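Beta-glucuronidase (Dictyoglomus thermophilum, PDB 6XXW) probably hydrolyses beta-D-glucuronides, removing terminal glucuronic acid as a family 2 glycoside hydrolase. Local coordinates at residues P298-S310 with V544-M556. Sequence-based numbering, arbitrary orientation.
Sequences PFYFKGFGKHEDS and VVGEHIWNFADFM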
# COMPACT_ATOMS: atom_id res chain seq x y z
N PRO A 298 32.88 -22.66 17.95
CA PRO A 298 32.54 -22.34 16.55
C PRO A 298 31.29 -21.48 16.39
O PRO A 298 30.18 -21.97 16.58
CB PRO A 298 32.33 -23.72 15.91
CG PRO A 298 32.02 -24.62 17.06
CD PRO A 298 32.83 -24.11 18.21
N PHE A 299 31.46 -20.22 15.99
CA PHE A 299 30.36 -19.29 15.82
C PHE A 299 29.64 -19.51 14.49
O PHE A 299 30.24 -19.97 13.51
CB PHE A 299 30.89 -17.85 15.89
CG PHE A 299 29.84 -16.78 16.07
CD1 PHE A 299 28.95 -16.83 17.13
CD2 PHE A 299 29.78 -15.70 15.20
CE1 PHE A 299 28.00 -15.82 17.31
CE2 PHE A 299 28.82 -14.68 15.36
CZ PHE A 299 27.94 -14.74 16.41
N TYR A 300 28.35 -19.18 14.46
CA TYR A 300 27.59 -19.08 13.21
C TYR A 300 26.90 -17.72 13.16
O TYR A 300 26.04 -17.44 14.00
CB TYR A 300 26.56 -20.20 13.05
CG TYR A 300 25.94 -20.20 11.66
CD1 TYR A 300 24.73 -19.53 11.40
CD2 TYR A 300 26.59 -20.81 10.59
CE1 TYR A 300 24.19 -19.51 10.11
CE2 TYR A 300 26.06 -20.80 9.31
CZ TYR A 300 24.87 -20.15 9.07
OH TYR A 300 24.37 -20.17 7.78
N PHE A 301 27.27 -16.89 12.19
CA PHE A 301 26.67 -15.56 12.06
C PHE A 301 25.24 -15.68 11.56
O PHE A 301 24.99 -16.29 10.52
CB PHE A 301 27.43 -14.68 11.06
CG PHE A 301 28.80 -14.29 11.50
CD1 PHE A 301 29.86 -15.17 11.37
CD2 PHE A 301 29.03 -13.02 12.01
CE1 PHE A 301 31.14 -14.80 11.76
CE2 PHE A 301 30.32 -12.65 12.40
CZ PHE A 301 31.37 -13.54 12.27
N LYS A 302 24.35 -15.01 12.27
CA LYS A 302 22.95 -14.89 11.85
C LYS A 302 22.65 -13.39 11.86
O LYS A 302 22.64 -12.84 12.90
CB LYS A 302 22.02 -15.65 12.81
CG LYS A 302 22.21 -17.14 12.85
CD LYS A 302 21.40 -17.82 13.91
CE LYS A 302 21.49 -17.19 15.28
NZ LYS A 302 20.73 -17.95 16.28
N GLY A 303 22.42 -12.79 10.70
CA GLY A 303 22.21 -11.34 10.78
C GLY A 303 22.01 -10.63 9.47
O GLY A 303 21.49 -11.19 8.57
N PHE A 304 22.57 -9.29 9.55
CA PHE A 304 22.18 -8.41 8.45
C PHE A 304 23.33 -7.56 7.98
O PHE A 304 24.32 -7.47 8.62
CB PHE A 304 21.01 -7.52 8.88
CG PHE A 304 19.75 -8.28 9.19
CD1 PHE A 304 18.89 -8.66 8.18
CD2 PHE A 304 19.43 -8.60 10.49
CE1 PHE A 304 17.73 -9.36 8.46
CE2 PHE A 304 18.27 -9.30 10.78
CZ PHE A 304 17.42 -9.68 9.76
N GLY A 305 23.27 -7.04 6.80
CA GLY A 305 23.96 -5.80 6.46
C GLY A 305 22.98 -4.69 6.83
O GLY A 305 21.79 -4.84 6.54
N LYS A 306 23.45 -3.67 7.53
CA LYS A 306 22.56 -2.56 7.89
C LYS A 306 22.94 -1.30 7.09
O LYS A 306 23.63 -1.41 6.16
CB LYS A 306 22.66 -2.32 9.40
CG LYS A 306 22.00 -3.37 10.27
CD LYS A 306 22.07 -3.06 11.73
CE LYS A 306 20.79 -2.55 12.34
NZ LYS A 306 20.36 -1.24 11.79
N HIS A 307 22.35 -0.19 7.44
CA HIS A 307 22.74 1.12 6.92
C HIS A 307 22.38 2.13 8.00
O HIS A 307 21.46 1.90 8.78
CB HIS A 307 22.02 1.50 5.62
CG HIS A 307 22.85 1.30 4.39
ND1 HIS A 307 24.07 1.91 4.21
CD2 HIS A 307 22.63 0.55 3.29
CE1 HIS A 307 24.57 1.54 3.05
NE2 HIS A 307 23.72 0.71 2.47
N GLU A 308 23.09 3.25 8.04
CA GLU A 308 22.69 4.34 8.92
C GLU A 308 21.71 5.19 8.12
O GLU A 308 22.11 6.05 7.34
CB GLU A 308 23.90 5.12 9.42
CG GLU A 308 24.65 4.37 10.50
CD GLU A 308 25.75 5.20 11.13
OE1 GLU A 308 26.55 5.79 10.36
OE2 GLU A 308 25.81 5.27 12.38
N ASP A 309 20.42 4.92 8.31
CA ASP A 309 19.38 5.48 7.45
C ASP A 309 18.07 5.36 8.20
O ASP A 309 17.77 4.31 8.77
CB ASP A 309 19.33 4.72 6.11
CG ASP A 309 18.10 5.05 5.28
OD1 ASP A 309 16.99 4.54 5.60
OD2 ASP A 309 18.23 5.82 4.31
N SER A 310 17.30 6.44 8.20
CA SER A 310 15.96 6.43 8.78
C SER A 310 15.18 7.60 8.22
O SER A 310 15.75 8.52 7.60
CB SER A 310 16.06 6.40 10.32
OG SER A 310 16.25 7.71 10.87
N VAL A 544 30.52 -22.98 5.42
CA VAL A 544 29.80 -21.72 5.51
C VAL A 544 29.50 -21.47 6.98
O VAL A 544 28.83 -22.27 7.64
CB VAL A 544 28.52 -21.75 4.65
CG1 VAL A 544 27.66 -20.53 4.93
CG2 VAL A 544 28.89 -21.81 3.16
N VAL A 545 30.02 -20.36 7.50
CA VAL A 545 29.91 -20.04 8.91
C VAL A 545 28.98 -18.86 9.16
O VAL A 545 28.93 -18.35 10.28
CB VAL A 545 31.30 -19.76 9.53
CG1 VAL A 545 32.20 -20.98 9.35
CG2 VAL A 545 31.94 -18.53 8.89
N GLY A 546 28.26 -18.40 8.15
CA GLY A 546 27.39 -17.26 8.36
C GLY A 546 26.44 -16.91 7.23
O GLY A 546 26.71 -17.18 6.05
N GLU A 547 25.30 -16.30 7.61
CA GLU A 547 24.32 -15.80 6.65
C GLU A 547 23.92 -14.38 7.07
O GLU A 547 23.44 -14.17 8.19
CB GLU A 547 23.08 -16.72 6.57
CG GLU A 547 22.29 -16.92 7.88
CD GLU A 547 21.40 -18.16 7.86
OE1 GLU A 547 20.20 -18.05 8.20
OE2 GLU A 547 21.90 -19.25 7.50
N HIS A 548 24.17 -13.41 6.19
CA HIS A 548 23.73 -12.04 6.40
C HIS A 548 22.82 -11.66 5.24
O HIS A 548 23.26 -11.62 4.08
CB HIS A 548 24.92 -11.08 6.51
CG HIS A 548 25.50 -10.98 7.90
ND1 HIS A 548 26.44 -10.02 8.25
CD2 HIS A 548 25.26 -11.69 9.02
CE1 HIS A 548 26.75 -10.16 9.52
NE2 HIS A 548 26.06 -11.17 10.02
N ILE A 549 21.56 -11.40 5.55
CA ILE A 549 20.60 -10.98 4.54
C ILE A 549 20.78 -9.49 4.27
O ILE A 549 21.02 -8.70 5.19
CB ILE A 549 19.17 -11.32 4.99
CG1 ILE A 549 18.91 -12.83 4.95
CG2 ILE A 549 18.12 -10.63 4.10
CD1 ILE A 549 19.50 -13.66 6.10
N TRP A 550 20.70 -9.10 3.00
CA TRP A 550 20.62 -7.70 2.60
C TRP A 550 19.15 -7.37 2.36
O TRP A 550 18.55 -7.95 1.46
CB TRP A 550 21.41 -7.46 1.32
CG TRP A 550 21.53 -6.03 0.98
CD1 TRP A 550 20.79 -5.32 0.08
CD2 TRP A 550 22.44 -5.11 1.58
NE1 TRP A 550 21.20 -4.01 0.07
CE2 TRP A 550 22.21 -3.85 0.98
CE3 TRP A 550 23.44 -5.24 2.55
CZ2 TRP A 550 22.96 -2.72 1.32
CZ3 TRP A 550 24.18 -4.10 2.90
CH2 TRP A 550 23.93 -2.86 2.29
N ASN A 551 18.58 -6.42 3.12
CA ASN A 551 19.23 -5.57 4.14
C ASN A 551 18.36 -5.67 5.38
O ASN A 551 17.25 -6.20 5.31
CB ASN A 551 19.29 -4.10 3.67
CG ASN A 551 20.07 -3.18 4.63
OD1 ASN A 551 19.54 -2.73 5.66
ND2 ASN A 551 21.31 -2.88 4.27
N PHE A 552 18.85 -5.15 6.52
CA PHE A 552 18.00 -5.02 7.71
C PHE A 552 16.71 -4.26 7.39
O PHE A 552 15.62 -4.73 7.71
CB PHE A 552 18.78 -4.32 8.83
CG PHE A 552 17.97 -4.06 10.09
CD1 PHE A 552 17.73 -5.08 11.00
CD2 PHE A 552 17.50 -2.78 10.38
CE1 PHE A 552 17.00 -4.85 12.17
CE2 PHE A 552 16.77 -2.52 11.54
CZ PHE A 552 16.52 -3.56 12.44
N ALA A 553 16.82 -3.10 6.73
CA ALA A 553 15.64 -2.28 6.48
C ALA A 553 15.76 -1.52 5.17
O ALA A 553 16.87 -1.19 4.73
CB ALA A 553 15.41 -1.28 7.62
N ASP A 554 14.60 -1.19 4.58
CA ASP A 554 14.55 -0.32 3.39
C ASP A 554 15.30 0.98 3.66
O ASP A 554 15.15 1.59 4.72
CB ASP A 554 13.10 0.01 3.01
CG ASP A 554 12.27 -1.23 2.68
OD1 ASP A 554 12.87 -2.28 2.35
OD2 ASP A 554 11.02 -1.16 2.75
N PHE A 555 16.09 1.42 2.67
CA PHE A 555 16.90 2.63 2.84
C PHE A 555 16.92 3.42 1.54
O PHE A 555 16.65 2.89 0.47
CB PHE A 555 18.34 2.29 3.27
CG PHE A 555 19.09 1.42 2.29
CD1 PHE A 555 18.98 0.03 2.34
CD2 PHE A 555 19.91 1.99 1.32
CE1 PHE A 555 19.69 -0.77 1.44
CE2 PHE A 555 20.61 1.19 0.41
CZ PHE A 555 20.51 -0.18 0.48
N MET A 556 17.26 4.71 1.65
CA MET A 556 17.23 5.58 0.48
C MET A 556 18.49 5.43 -0.38
O MET A 556 19.60 5.22 0.12
CB MET A 556 17.11 7.05 0.90
CG MET A 556 15.72 7.48 1.34
SD MET A 556 14.42 7.13 0.15
CE MET A 556 15.23 7.60 -1.34
O HOH W 1 16.68 2.12 6.84
O HOH W 2 20.47 5.64 2.69
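Tyr-300 reaches across the neighbouring strand to Glu-547. With CG anti to the backbone N (chi1 -171°), its CB and CG graze the carbonyl O of Val-545, CD2 presses on that same peptide, CE2 sits 3.5 Å from Gly-546 N, and CE1 and CZ come up to Glu-547 OE2. Gly-546 CA lies over one ring face, a CH-pi contact, and at the tip OH donates to Glu-547 OE2 (2.7 Å) on its anti side, tilted 24° out of the carboxylate plane, ring and carboxylate planes 77° apart. Arg-588 also pairs with OE2 and Trp-589 with OE1; a phenylalanine here would probably cost OE2 its hydroxyl partner, leaving the carboxylate to those two. Strands 301-305 and 544-550 run parallel here, the first and last strands of the TIM barrel meeting to close it; Gly-303 N to Glu-547 O, 3.0 Å, is one of their rungs. Just past strand 544-550, Phe-552 turns its ring edge toward the face of Phe-304. Lys-306 lays CE over the Phe-552 ring, 3.9 Å from its centroid, while NZ makes an off-centre cation-pi contact and a salt bridge to Asp-325. His-307 CD2 sits centrally over Phe-555, and Met-556 N meets Asp-309 OD2 at 3.0 Å from above the carboxylate plane, while OD1 forms a salt bridge with Arg-574.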